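Long-range contacts in uncharacterized ACR, COG1565 superfamily (Burkholderia thailandensis, PDB 4F3N), which is of unknown function but has the fold of an S-adenosylmethionine-dependent methyltransferase and may symmetrically dimethylate arginines in proteins: residues 138-143 and 205-210; 168-173 and 198-203; 291-296 and 414-419; 349-354 and 410-415. All coordinates share one frame; numbering follows the deposited sequence.

Interaction 1 of 4, residues 138-143 and 205-210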
loop_
_atom_site.group_PDB
_atom_site.type_symbol
_atom_site.label_atom_id
_atom_site.label_comp_id
_atom_site.label_asym_id
_atom_site.label_seq_id
_atom_site.Cartn_x
_atom_site.Cartn_y
_atom_site.Cartn_z
ATOM N N THR A 138 13.425 12.315 -17.188
ATOM C CA THR A 138 12.700 13.100 -16.200
ATOM C C THR A 138 13.546 13.303 -14.948
ATOM O O THR A 138 14.632 12.681 -14.795
ATOM C CB THR A 138 11.366 12.429 -15.867
ATOM O OG1 THR A 138 11.613 11.116 -15.369
ATOM C CG2 THR A 138 10.454 12.358 -17.118
ATOM N N ARG A 139 13.067 14.176 -14.058
ATOM C CA ARG A 139 13.897 14.663 -12.954
ATOM C C ARG A 139 13.093 14.954 -11.694
ATOM O O ARG A 139 13.452 15.840 -10.941
ATOM C CB ARG A 139 14.638 15.957 -13.411
ATOM N N ARG A 140 11.967 14.255 -11.496
ATOM C CA ARG A 140 11.099 14.479 -10.356
ATOM C C ARG A 140 10.658 13.130 -9.801
ATOM O O ARG A 140 10.517 12.172 -10.551
ATOM C CB ARG A 140 9.852 15.276 -10.759
ATOM C CG ARG A 140 10.128 16.717 -11.185
ATOM C CD ARG A 140 8.834 17.400 -11.642
ATOM N NE ARG A 140 9.078 18.808 -11.936
ATOM C CZ ARG A 140 8.608 19.863 -11.259
ATOM N NH1 ARG A 140 7.788 19.752 -10.225
ATOM N NH2 ARG A 140 8.955 21.070 -11.667
ATOM N N VAL A 141 10.480 13.073 -8.486
ATOM C CA VAL A 141 9.849 11.948 -7.828
ATOM C C VAL A 141 8.593 12.440 -7.097
ATOM O O VAL A 141 8.566 13.569 -6.536
ATOM C CB VAL A 141 10.801 11.285 -6.838
ATOM C CG1 VAL A 141 10.056 10.256 -5.952
ATOM C CG2 VAL A 141 11.984 10.640 -7.579
ATOM N N MET A 142 7.558 11.613 -7.100
ATOM C CA MET A 142 6.337 11.879 -6.356
ATOM C C MET A 142 5.987 10.642 -5.543
ATOM O O MET A 142 5.831 9.552 -6.089
ATOM C CB MET A 142 5.143 12.234 -7.285
ATOM C CG MET A 142 3.858 12.344 -6.489
ATOM S SD MET A 142 2.439 12.490 -7.591
ATOM C CE MET A 142 2.682 14.139 -7.757
ATOM N N GLU A 143 5.874 10.801 -4.234
ATOM C CA GLU A 143 5.509 9.687 -3.378
ATOM C C GLU A 143 4.089 9.919 -2.838
ATOM O O GLU A 143 3.738 10.994 -2.337
ATOM C CB GLU A 143 6.539 9.502 -2.241
ATOM C CG GLU A 143 6.167 8.301 -1.405
ATOM C CD GLU A 143 7.085 7.977 -0.261
ATOM O OE1 GLU A 143 8.020 8.732 -0.000
ATOM O OE2 GLU A 143 6.810 6.921 0.369
ATOM N N GLU A 205 -2.900 16.896 -12.421
ATOM C CA GLU A 205 -3.486 16.380 -13.680
ATOM C C GLU A 205 -2.458 15.646 -14.517
ATOM O O GLU A 205 -2.772 14.670 -15.216
ATOM C CB GLU A 205 -4.102 17.540 -14.480
ATOM N N ARG A 206 -1.219 16.115 -14.449
ATOM C CA ARG A 206 -0.139 15.556 -15.250
ATOM C C ARG A 206 1.134 15.522 -14.444
ATOM O O ARG A 206 1.384 16.385 -13.582
ATOM C CB ARG A 206 0.077 16.360 -16.541
ATOM N N PHE A 207 1.945 14.512 -14.712
ATOM C CA PHE A 207 3.215 14.328 -14.002
ATOM C C PHE A 207 4.264 13.699 -14.938
ATOM O O PHE A 207 3.944 12.789 -15.736
ATOM C CB PHE A 207 3.018 13.451 -12.750
ATOM C CG PHE A 207 4.288 13.290 -11.935
ATOM C CD1 PHE A 207 4.831 14.384 -11.279
ATOM C CD2 PHE A 207 4.964 12.082 -11.873
ATOM C CE1 PHE A 207 5.987 14.280 -10.551
ATOM C CE2 PHE A 207 6.140 11.951 -11.157
ATOM C CZ PHE A 207 6.658 13.058 -10.485
ATOM N N GLU A 208 5.477 14.232 -14.862
ATOM C CA GLU A 208 6.638 13.691 -15.556
ATOM C C GLU A 208 7.704 13.371 -14.526
ATOM O O GLU A 208 8.292 14.267 -13.912
ATOM C CB GLU A 208 7.166 14.669 -16.591
ATOM C CG GLU A 208 6.191 14.921 -17.725
ATOM C CD GLU A 208 6.791 15.742 -18.849
ATOM O OE1 GLU A 208 8.016 16.025 -18.805
ATOM O OE2 GLU A 208 6.023 16.099 -19.762
ATOM N N GLY A 209 7.967 12.087 -14.320
ATOM C CA GLY A 209 8.928 11.659 -13.314
ATOM C C GLY A 209 8.594 10.270 -12.849
ATOM O O GLY A 209 7.949 9.486 -13.576
ATOM N N VAL A 210 9.015 9.955 -11.635
ATOM C CA VAL A 210 8.835 8.604 -11.046
ATOM C C VAL A 210 7.925 8.701 -9.807
ATOM O O VAL A 210 8.178 9.480 -8.875
ATOM C CB VAL A 210 10.144 7.913 -10.666
ATOM C CG1 VAL A 210 9.842 6.652 -9.849
ATOM C CG2 VAL A 210 10.971 7.588 -11.896
HETATM O O HOH W 1 10.625 15.545 -14.683
#
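Val141 and Val210 face each other across a parallel bridge, CA to CA 4.8 Å, tied by two backbone bonds: Val210 N to Arg140 O at 2.9 Å and Met142 N to Val210 O at 2.8 Å. The chain turns a corner at Gly209 just before this bridge, and its CA sits close against Arg140 O. Ahead of the corner, the Phe207 ring turns in against Arg140 and Met142. Met142 CB lies over one ring face, 3.6 Å from Phe207 CZ, in a CH-pi contact. With CG anti to the backbone N (chi1 173°), the methionine runs on across the same ring. Met142 SD passes nearly above the ring centre, a Met-aromatic contact at some distance (4.8 Å from SD to the Phe207 centroid), and CE goes on to the Phe207 CD1 side. Nearer the strand start, Thr138 OG1 comes within 3.4 Å of Gly209 CA, while its own bond goes to Ser136. One water bridges Arg139 N and Glu208 O. Val141 and Val210 turn their side chains to the face covered by helix 118-136, Val141 on Val129 and Val210 on Ala132 and Leu133; strand 168-172 flanks 140-144 along its other edge.

Interaction 2 of 4, residues 168-173 and 198-203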
loop_
_atom_site.group_PDB
_atom_site.type_symbol
_atom_site.label_atom_id
_atom_site.label_comp_id
_atom_site.label_asym_id
_atom_site.label_seq_id
_atom_site.Cartn_x
_atom_site.Cartn_y
_atom_site.Cartn_z
ATOM N N GLU A 168 12.241 18.377 -7.919
ATOM C CA GLU A 168 11.326 18.347 -6.771
ATOM C C GLU A 168 11.088 16.872 -6.332
ATOM O O GLU A 168 11.094 15.959 -7.145
ATOM C CB GLU A 168 9.988 18.970 -7.170
ATOM C CG GLU A 168 8.922 19.048 -6.081
ATOM C CD GLU A 168 7.722 19.879 -6.513
ATOM O OE1 GLU A 168 7.855 21.117 -6.639
ATOM O OE2 GLU A 168 6.685 19.289 -6.807
ATOM N N TYR A 169 10.876 16.677 -5.032
ATOM C CA TYR A 169 10.358 15.409 -4.486
ATOM C C TYR A 169 9.020 15.806 -3.922
ATOM O O TYR A 169 8.976 16.533 -2.920
ATOM C CB TYR A 169 11.295 14.892 -3.366
ATOM C CG TYR A 169 10.973 13.467 -2.918
ATOM C CD1 TYR A 169 9.815 13.199 -2.178
ATOM C CD2 TYR A 169 11.807 12.393 -3.282
ATOM C CE1 TYR A 169 9.503 11.897 -1.795
ATOM C CE2 TYR A 169 11.507 11.127 -2.906
ATOM C CZ TYR A 169 10.375 10.884 -2.132
ATOM O OH TYR A 169 10.064 9.564 -1.792
ATOM N N ALA A 170 7.939 15.412 -4.590
ATOM C CA ALA A 170 6.576 15.760 -4.207
ATOM C C ALA A 170 6.010 14.687 -3.304
ATOM O O ALA A 170 6.163 13.479 -3.580
ATOM C CB ALA A 170 5.670 15.946 -5.425
ATOM N N ILE A 171 5.413 15.098 -2.199
ATOM C CA ILE A 171 4.661 14.135 -1.334
ATOM C C ILE A 171 3.172 14.452 -1.379
ATOM O O ILE A 171 2.773 15.573 -1.130
ATOM C CB ILE A 171 5.147 14.113 0.134
ATOM C CG1 ILE A 171 6.597 13.640 0.211
ATOM C CG2 ILE A 171 4.191 13.278 0.989
ATOM C CD1 ILE A 171 7.292 13.788 1.573
ATOM N N VAL A 172 2.338 13.465 -1.707
ATOM C CA VAL A 172 0.896 13.634 -1.683
ATOM C C VAL A 172 0.337 13.211 -0.346
ATOM O O VAL A 172 0.357 12.028 -0.014
ATOM C CB VAL A 172 0.142 12.843 -2.793
ATOM C CG1 VAL A 172 -1.351 13.155 -2.743
ATOM C CG2 VAL A 172 0.711 13.164 -4.158
ATOM N N ASP A 173 -0.188 14.191 0.380
ATOM C CA ASP A 173 -0.703 14.045 1.746
ATOM C C ASP A 173 -2.120 14.583 1.726
ATOM O O ASP A 173 -2.359 15.755 2.032
ATOM C CB ASP A 173 0.188 14.816 2.728
ATOM C CG ASP A 173 -0.381 14.874 4.133
ATOM O OD1 ASP A 173 -1.102 13.953 4.572
ATOM O OD2 ASP A 173 -0.103 15.863 4.831
ATOM N N ARG A 198 8.190 19.152 -1.676
ATOM C CA ARG A 198 6.963 19.922 -1.653
ATOM C C ARG A 198 5.818 18.971 -1.405
ATOM O O ARG A 198 5.857 17.797 -1.858
ATOM C CB ARG A 198 6.760 20.674 -2.973
ATOM C CG ARG A 198 7.762 21.795 -3.226
ATOM C CD ARG A 198 7.577 22.938 -2.250
ATOM N NE ARG A 198 8.505 24.035 -2.531
ATOM C CZ ARG A 198 9.770 24.090 -2.119
ATOM N NH1 ARG A 198 10.309 23.110 -1.401
ATOM N NH2 ARG A 198 10.521 25.158 -2.427
ATOM N N TRP A 199 4.797 19.436 -0.696
ATOM C CA TRP A 199 3.638 18.625 -0.407
ATOM C C TRP A 199 2.428 19.063 -1.218
ATOM O O TRP A 199 2.192 20.258 -1.427
ATOM C CB TRP A 199 3.314 18.723 1.074
ATOM C CG TRP A 199 4.236 17.922 1.957
ATOM C CD1 TRP A 199 4.023 16.627 2.478
ATOM C CD2 TRP A 199 5.571 18.301 2.454
ATOM N NE1 TRP A 199 5.087 16.232 3.218
ATOM C CE2 TRP A 199 6.038 17.187 3.263
ATOM C CE3 TRP A 199 6.366 19.436 2.339
ATOM C CZ2 TRP A 199 7.253 17.212 3.915
ATOM C CZ3 TRP A 199 7.607 19.448 2.980
ATOM C CH2 TRP A 199 8.037 18.345 3.751
ATOM N N LEU A 200 1.682 18.067 -1.683
ATOM C CA LEU A 200 0.494 18.262 -2.500
ATOM C C LEU A 200 -0.747 17.775 -1.781
ATOM O O LEU A 200 -0.686 16.786 -1.066
ATOM C CB LEU A 200 0.641 17.454 -3.781
ATOM C CG LEU A 200 1.845 17.713 -4.661
ATOM C CD1 LEU A 200 1.815 16.739 -5.820
ATOM C CD2 LEU A 200 1.877 19.161 -5.157
ATOM N N ASP A 201 -1.878 18.442 -2.031
ATOM C CA ASP A 201 -3.135 18.072 -1.420
ATOM C C ASP A 201 -3.909 17.032 -2.268
ATOM O O ASP A 201 -4.866 16.422 -1.780
ATOM C CB ASP A 201 -4.019 19.303 -1.257
ATOM C CG ASP A 201 -3.403 20.340 -0.319
ATOM O OD1 ASP A 201 -2.417 20.007 0.345
ATOM O OD2 ASP A 201 -3.906 21.474 -0.243
ATOM N N ALA A 202 -3.514 16.866 -3.519
ATOM C CA ALA A 202 -4.173 15.931 -4.435
ATOM C C ALA A 202 -3.220 15.548 -5.546
ATOM O O ALA A 202 -2.241 16.236 -5.778
ATOM C CB ALA A 202 -5.420 16.568 -5.012
ATOM N N LEU A 203 -3.471 14.448 -6.242
ATOM C CA LEU A 203 -2.661 14.170 -7.422
ATOM C C LEU A 203 -2.842 15.319 -8.435
ATOM O O LEU A 203 -3.963 15.792 -8.655
ATOM C CB LEU A 203 -3.059 12.843 -8.062
ATOM C CG LEU A 203 -2.825 11.556 -7.278
ATOM C CD1 LEU A 203 -3.509 10.370 -7.956
ATOM C CD2 LEU A 203 -1.335 11.302 -7.092
#
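Ile171 and Trp199 carry one face of this parallel pairing, their side chains lying alongside and pointing the same way. From CB outward, the isoleucine keeps against the indole. Its CB meets the pyrrole part, 3.6 Å from Trp199 CD1. CG2, the branch anti to the backbone N, leans on the same carbon at 3.7 Å from Trp199 CD1. CG1 takes the other direction (chi1 -63°) and meets the edge of the Tyr169 ring, in its plane. The tip, CD1, reaches 3.7 Å from Trp199 NE1 and stays near CE2 and CZ2. Asp173 CB adds a contact at the indole edge, and Trp199 NE1 gives its hydrogen to Gln182 OE1, which helps to fix the ring's rotation.

Between the two strands runs an alternating series of four backbone bonds, from Arg198 N to Tyr169 O at one end to Asp173 N to Leu200 O at the other. On the opposite face, Leu200 CD1 touches both Ala170 CB (4.0 Å) and Val172 CG2, and Leu203 crosses Val172 at about a right angle, its CD2 on Val172 CG2. At the start, the Glu168 side chain crosses the aliphatic part of Arg198, also at about a right angle, OE1 3.5 Å from Arg198 CG. The charged ends stay apart, since Glu168 OE1 and Arg198 NE are separated by 5.1 Å, and Arg198 NH1 binds Ala195 O instead. Arg179 bridges the far end, paired with both Asp173 and Asp201. Strand 168-172, helix 179-189 and strand 197-200 form a beta-alpha-beta crossover, the Rossmann-like unit at the outer edge of a class I methyltransferase sheet.

Interaction 3 of 4, residues 291-296 and 414-419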
loop_
_atom_site.group_PDB
_atom_site.type_symbol
_atom_site.label_atom_id
_atom_site.label_comp_id
_atom_site.label_asym_id
_atom_site.label_seq_id
_atom_site.Cartn_x
_atom_site.Cartn_y
_atom_site.Cartn_z
ATOM N N ARG A 291 5.045 10.781 -18.684
ATOM C CA ARG A 291 6.363 10.244 -19.025
ATOM C C ARG A 291 7.052 9.890 -17.732
ATOM O O ARG A 291 7.049 10.688 -16.803
ATOM C CB ARG A 291 7.128 11.363 -19.759
ATOM C CG ARG A 291 8.568 11.139 -20.036
ATOM C CD ARG A 291 9.185 12.424 -20.614
ATOM N NE ARG A 291 8.781 12.685 -21.991
ATOM C CZ ARG A 291 9.635 12.926 -22.990
ATOM N NH1 ARG A 291 10.955 12.907 -22.801
ATOM N NH2 ARG A 291 9.171 13.183 -24.192
ATOM N N GLY A 292 7.651 8.712 -17.654
ATOM C CA GLY A 292 8.315 8.251 -16.426
ATOM C C GLY A 292 7.817 6.869 -16.027
ATOM O O GLY A 292 7.468 6.051 -16.874
ATOM N N ALA A 293 7.720 6.620 -14.720
ATOM C CA ALA A 293 7.381 5.302 -14.228
ATOM C C ALA A 293 6.612 5.451 -12.912
ATOM O O ALA A 293 6.664 6.506 -12.253
ATOM C CB ALA A 293 8.657 4.467 -13.990
ATOM N N ALA A 294 5.940 4.395 -12.505
ATOM C CA ALA A 294 5.224 4.351 -11.222
ATOM C C ALA A 294 5.512 2.983 -10.653
ATOM O O ALA A 294 5.268 1.971 -11.339
ATOM C CB ALA A 294 3.717 4.602 -11.350
ATOM N N PHE A 295 6.083 2.950 -9.451
ATOM C CA PHE A 295 6.388 1.721 -8.721
ATOM C C PHE A 295 5.437 1.595 -7.542
ATOM O O PHE A 295 5.324 2.544 -6.769
ATOM C CB PHE A 295 7.788 1.765 -8.135
ATOM C CG PHE A 295 8.916 1.832 -9.175
ATOM C CD1 PHE A 295 9.570 0.663 -9.589
ATOM C CD2 PHE A 295 9.302 3.033 -9.690
ATOM C CE1 PHE A 295 10.624 0.701 -10.498
ATOM C CE2 PHE A 295 10.340 3.093 -10.598
ATOM C CZ PHE A 295 10.999 1.927 -10.989
ATOM N N PHE A 296 4.767 0.447 -7.425
ATOM C CA PHE A 296 3.982 0.092 -6.245
ATOM C C PHE A 296 4.571 -1.111 -5.563
ATOM O O PHE A 296 4.833 -2.109 -6.221
ATOM C CB PHE A 296 2.523 -0.154 -6.627
ATOM C CG PHE A 296 1.868 1.052 -7.237
ATOM C CD1 PHE A 296 1.447 2.122 -6.449
ATOM C CD2 PHE A 296 1.707 1.136 -8.603
ATOM C CE1 PHE A 296 0.820 3.236 -7.029
ATOM C CE2 PHE A 296 1.142 2.272 -9.181
ATOM C CZ PHE A 296 0.694 3.301 -8.395
ATOM N N ARG A 414 5.651 5.161 -19.030
ATOM C CA ARG A 414 5.411 5.799 -20.325
ATOM C C ARG A 414 6.715 6.422 -20.753
ATOM O O ARG A 414 7.395 7.104 -19.977
ATOM C CB ARG A 414 4.356 6.872 -20.242
ATOM C CG ARG A 414 3.002 6.354 -19.861
ATOM C CD ARG A 414 1.997 7.459 -20.092
ATOM N NE ARG A 414 0.676 7.158 -19.562
ATOM C CZ ARG A 414 -0.362 6.792 -20.299
ATOM N NH1 ARG A 414 -0.251 6.594 -21.618
ATOM N NH2 ARG A 414 -1.536 6.598 -19.702
ATOM N N GLY A 415 7.101 6.162 -21.996
ATOM C CA GLY A 415 8.319 6.721 -22.497
ATOM C C GLY A 415 9.571 6.037 -22.062
ATOM O O GLY A 415 10.637 6.635 -22.174
ATOM N N ILE A 416 9.462 4.802 -21.569
ATOM C CA ILE A 416 10.604 3.975 -21.260
ATOM C C ILE A 416 10.589 2.789 -22.236
ATOM O O ILE A 416 9.614 2.046 -22.304
ATOM C CB ILE A 416 10.611 3.507 -19.783
ATOM C CG1 ILE A 416 10.760 4.728 -18.847
ATOM C CG2 ILE A 416 11.737 2.538 -19.534
ATOM C CD1 ILE A 416 10.853 4.375 -17.373
ATOM N N ASP A 417 11.665 2.656 -23.010
ATOM C CA ASP A 417 11.798 1.597 -24.007
ATOM C C ASP A 417 12.837 0.668 -23.405
ATOM O O ASP A 417 13.845 1.105 -22.869
ATOM C CB ASP A 417 12.313 2.187 -25.347
ATOM C CG ASP A 417 11.668 3.529 -25.702
ATOM O OD1 ASP A 417 10.479 3.515 -25.982
ATOM O OD2 ASP A 417 12.383 4.581 -25.745
ATOM N N GLY A 418 12.642 -0.617 -23.513
ATOM C CA GLY A 418 13.586 -1.518 -22.910
ATOM C C GLY A 418 13.167 -1.826 -21.483
ATOM O O GLY A 418 12.047 -1.481 -21.068
ATOM N N ALA A 419 14.076 -2.449 -20.751
ATOM C CA ALA A 419 13.795 -3.047 -19.434
ATOM C C ALA A 419 14.629 -2.330 -18.393
ATOM O O ALA A 419 15.699 -1.793 -18.724
ATOM C CB ALA A 419 14.178 -4.532 -19.452
#
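Gly292, with a positive phi (128°), sits at a corner of the chain; its N-H and C=O both meet Arg414, whose own backbone is extended, as in any hydrogen-bonded antiparallel pair. This is the last rung between strands 293-298 and 407-414. In the class I methyltransferase fold these are the fifth and seventh strands, where the one strand running against the rest is inserted into the sheet. Gly292 N gives a nearly straight bond to Arg414 O, 2.8 Å long with 171° at the hydrogen, in the carbonyl plane. The return bond, Arg414 N to Gly292 O at 3.0 Å, meets its carbonyl with the donor tilted out of the plane. Arg291 CA also approaches the arginine carbonyl, 3.4 Å from Arg414 O.

Past this pair, segment 414-419 leaves the sheet through Gly415, and Ile416 folds back over the corner. CG1 stands beside the backbone N (chi1 -64°) and the chain continues extended, which carries CD1 in toward Gly292 and Ala293. The Arg414 side chain leads away, its NH2 hydrogen-bonded to Ala353 O and Cys286 O. Helix 118-136 closes the isoleucine side, with Ala132 against both Ala293 and Ile416. Along the other edge of 291-296, Gly209 bonds to Arg291 and Ala293 in parallel fashion, while Ala294 continues the pairing with Phe412. The tip of the isoleucine rests on a methyl and a carbonyl side by side: Ile416 CD1 lies 4.0 Å from Ala293 CB and 3.8 Å from Gly292 O.

Interaction 4 of 4, residues 349-354 and 410-415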
loop_
_atom_site.group_PDB
_atom_site.type_symbol
_atom_site.label_atom_id
_atom_site.label_comp_id
_atom_site.label_asym_id
_atom_site.label_seq_id
_atom_site.Cartn_x
_atom_site.Cartn_y
_atom_site.Cartn_z
ATOM N N ALA A 349 -5.551 -2.289 -14.372
ATOM C CA ALA A 349 -5.836 -0.874 -14.071
ATOM C C ALA A 349 -4.834 0.037 -14.786
ATOM O O ALA A 349 -5.226 0.975 -15.497
ATOM C CB ALA A 349 -5.842 -0.613 -12.569
ATOM N N GLY A 350 -3.556 -0.272 -14.636
ATOM C CA GLY A 350 -2.529 0.562 -15.200
ATOM C C GLY A 350 -2.421 0.493 -16.713
ATOM O O GLY A 350 -2.322 1.540 -17.378
ATOM N N VAL A 351 -2.447 -0.708 -17.278
ATOM C CA VAL A 351 -2.301 -0.838 -18.722
ATOM C C VAL A 351 -3.587 -0.408 -19.422
ATOM O O VAL A 351 -3.534 0.100 -20.533
ATOM C CB VAL A 351 -1.873 -2.254 -19.159
ATOM C CG1 VAL A 351 -1.908 -2.372 -20.671
ATOM C CG2 VAL A 351 -0.479 -2.577 -18.619
ATOM N N GLY A 352 -4.721 -0.567 -18.753
ATOM C CA GLY A 352 -6.007 -0.093 -19.293
ATOM C C GLY A 352 -6.090 1.416 -19.374
ATOM O O GLY A 352 -6.880 1.970 -20.118
ATOM N N ALA A 353 -5.247 2.098 -18.615
ATOM C CA ALA A 353 -5.128 3.536 -18.693
ATOM C C ALA A 353 -4.131 3.946 -19.756
ATOM O O ALA A 353 -3.934 5.133 -19.994
ATOM C CB ALA A 353 -4.717 4.090 -17.338
ATOM N N GLY A 354 -3.491 2.973 -20.388
ATOM C CA GLY A 354 -2.600 3.216 -21.525
ATOM C C GLY A 354 -1.107 3.180 -21.185
ATOM O O GLY A 354 -0.258 3.290 -22.074
ATOM N N ILE A 410 5.327 -3.962 -8.510
ATOM C CA ILE A 410 4.778 -3.778 -9.861
ATOM C C ILE A 410 5.114 -2.349 -10.323
ATOM O O ILE A 410 5.132 -1.425 -9.522
ATOM C CB ILE A 410 3.255 -4.085 -9.918
ATOM C CG1 ILE A 410 2.781 -4.248 -11.361
ATOM C CG2 ILE A 410 2.412 -3.006 -9.195
ATOM C CD1 ILE A 410 1.460 -5.043 -11.439
ATOM N N ALA A 411 5.449 -2.185 -11.598
ATOM C CA ALA A 411 5.766 -0.885 -12.124
ATOM C C ALA A 411 5.139 -0.684 -13.495
ATOM O O ALA A 411 5.039 -1.626 -14.276
ATOM C CB ALA A 411 7.275 -0.696 -12.216
ATOM N N PHE A 412 4.726 0.543 -13.750
ATOM C CA PHE A 412 4.167 0.997 -15.012
ATOM C C PHE A 412 5.024 2.134 -15.563
ATOM O O PHE A 412 5.724 2.851 -14.821
ATOM C CB PHE A 412 2.730 1.489 -14.785
ATOM C CG PHE A 412 1.816 0.461 -14.195
ATOM C CD1 PHE A 412 1.265 -0.508 -15.003
ATOM C CD2 PHE A 412 1.553 0.426 -12.822
ATOM C CE1 PHE A 412 0.435 -1.481 -14.461
ATOM C CE2 PHE A 412 0.724 -0.539 -12.286
ATOM C CZ PHE A 412 0.142 -1.464 -13.114
ATOM N N SER A 413 4.944 2.367 -16.864
ATOM C CA SER A 413 5.768 3.379 -17.465
ATOM C C SER A 413 5.154 3.977 -18.715
ATOM O O SER A 413 4.242 3.420 -19.314
ATOM C CB SER A 413 7.168 2.862 -17.799
ATOM O OG SER A 413 7.107 1.771 -18.708
ATOM N N ARG A 414 5.651 5.161 -19.030
ATOM C CA ARG A 414 5.411 5.799 -20.325
ATOM C C ARG A 414 6.715 6.422 -20.753
ATOM O O ARG A 414 7.395 7.104 -19.977
ATOM C CB ARG A 414 4.356 6.872 -20.242
ATOM C CG ARG A 414 3.002 6.354 -19.861
ATOM C CD ARG A 414 1.997 7.459 -20.092
ATOM N NE ARG A 414 0.676 7.158 -19.562
ATOM C CZ ARG A 414 -0.362 6.792 -20.299
ATOM N NH1 ARG A 414 -0.251 6.594 -21.618
ATOM N NH2 ARG A 414 -1.536 6.598 -19.702
ATOM N N GLY A 415 7.101 6.162 -21.996
ATOM C CA GLY A 415 8.319 6.721 -22.497
ATOM C C GLY A 415 9.571 6.037 -22.062
ATOM O O GLY A 415 10.637 6.635 -22.174
#
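This is a helix-on-sheet contact, in which the last turn of helix 343-352 settles on strand 407-414 through Gly350 on Phe412 and Ala353 on Arg414. Gly350 has no side chain, and its backbone comes right down onto the phenylalanine. CA stands over one ring face, 3.7 Å from Phe412 CE1 and displaced toward the rim, in a CH-pi contact 24° off the ring normal. The ring is put there by a CB that points at the helix and a CG set beside the backbone N (chi1 -58°). Val351 N passes the same corner of the ring, 4.1 Å from Phe412 CE1. Ile346, a turn earlier on the helix, touches Phe412 too, and Cys286 of helix 276-288 adds a further neighbour.

Two residues along the strand, Arg414 reaches toward the helix as an extended chain and lays its guanidinium against the terminus. NH2 donates to Ala353 O at 2.8 Å. The bond is bent (137° at the hydrogen), and the donor stands well above the carbonyl plane. Gly354 lies over a face of the guanidinium, its C atom 3.8 Å from Arg414 CZ. A second bond from NH2 goes to Cys286 O, so this one nitrogen ties two helix ends to the strand. A positive charge here would suit the partial negative charge of a helix C-terminus. Positive phi at Gly354, with two bonds back into the last turn, makes this end a Schellman motif; Gly354 N to Val351 O, 2.9 Å, closes the turn. From here the chain enters edge strand 356-362 in the alpha/beta/alpha layering of a Rossmann-like methyltransferase.

How the interactions relate
All four contacts reach one seven-stranded sheet; interaction 2 lies at its 197-200 edge. Interaction 2 is nested within the loop closed by interaction 1, and the two share neighbouring strands, Met142 CE packing 3.4 Å from Leu200 CD1. Interactions 1 and 3 meet at Gly209, whose N and O pair with Arg291 and Ala293. Interactions 3 and 4 share Arg414: its backbone pairs with Gly292 in one, its guanidinium grips a helix end in the other. Interactions 1 and 3 are mostly buried; 2 and 4 are partly exposed. Strand-strand bonds dominate interactions 1 to 3, whereas interaction 4 relies on ring packing and a side-chain bond. Interactions 2 and 4 lie farthest apart, centres about 21 Å.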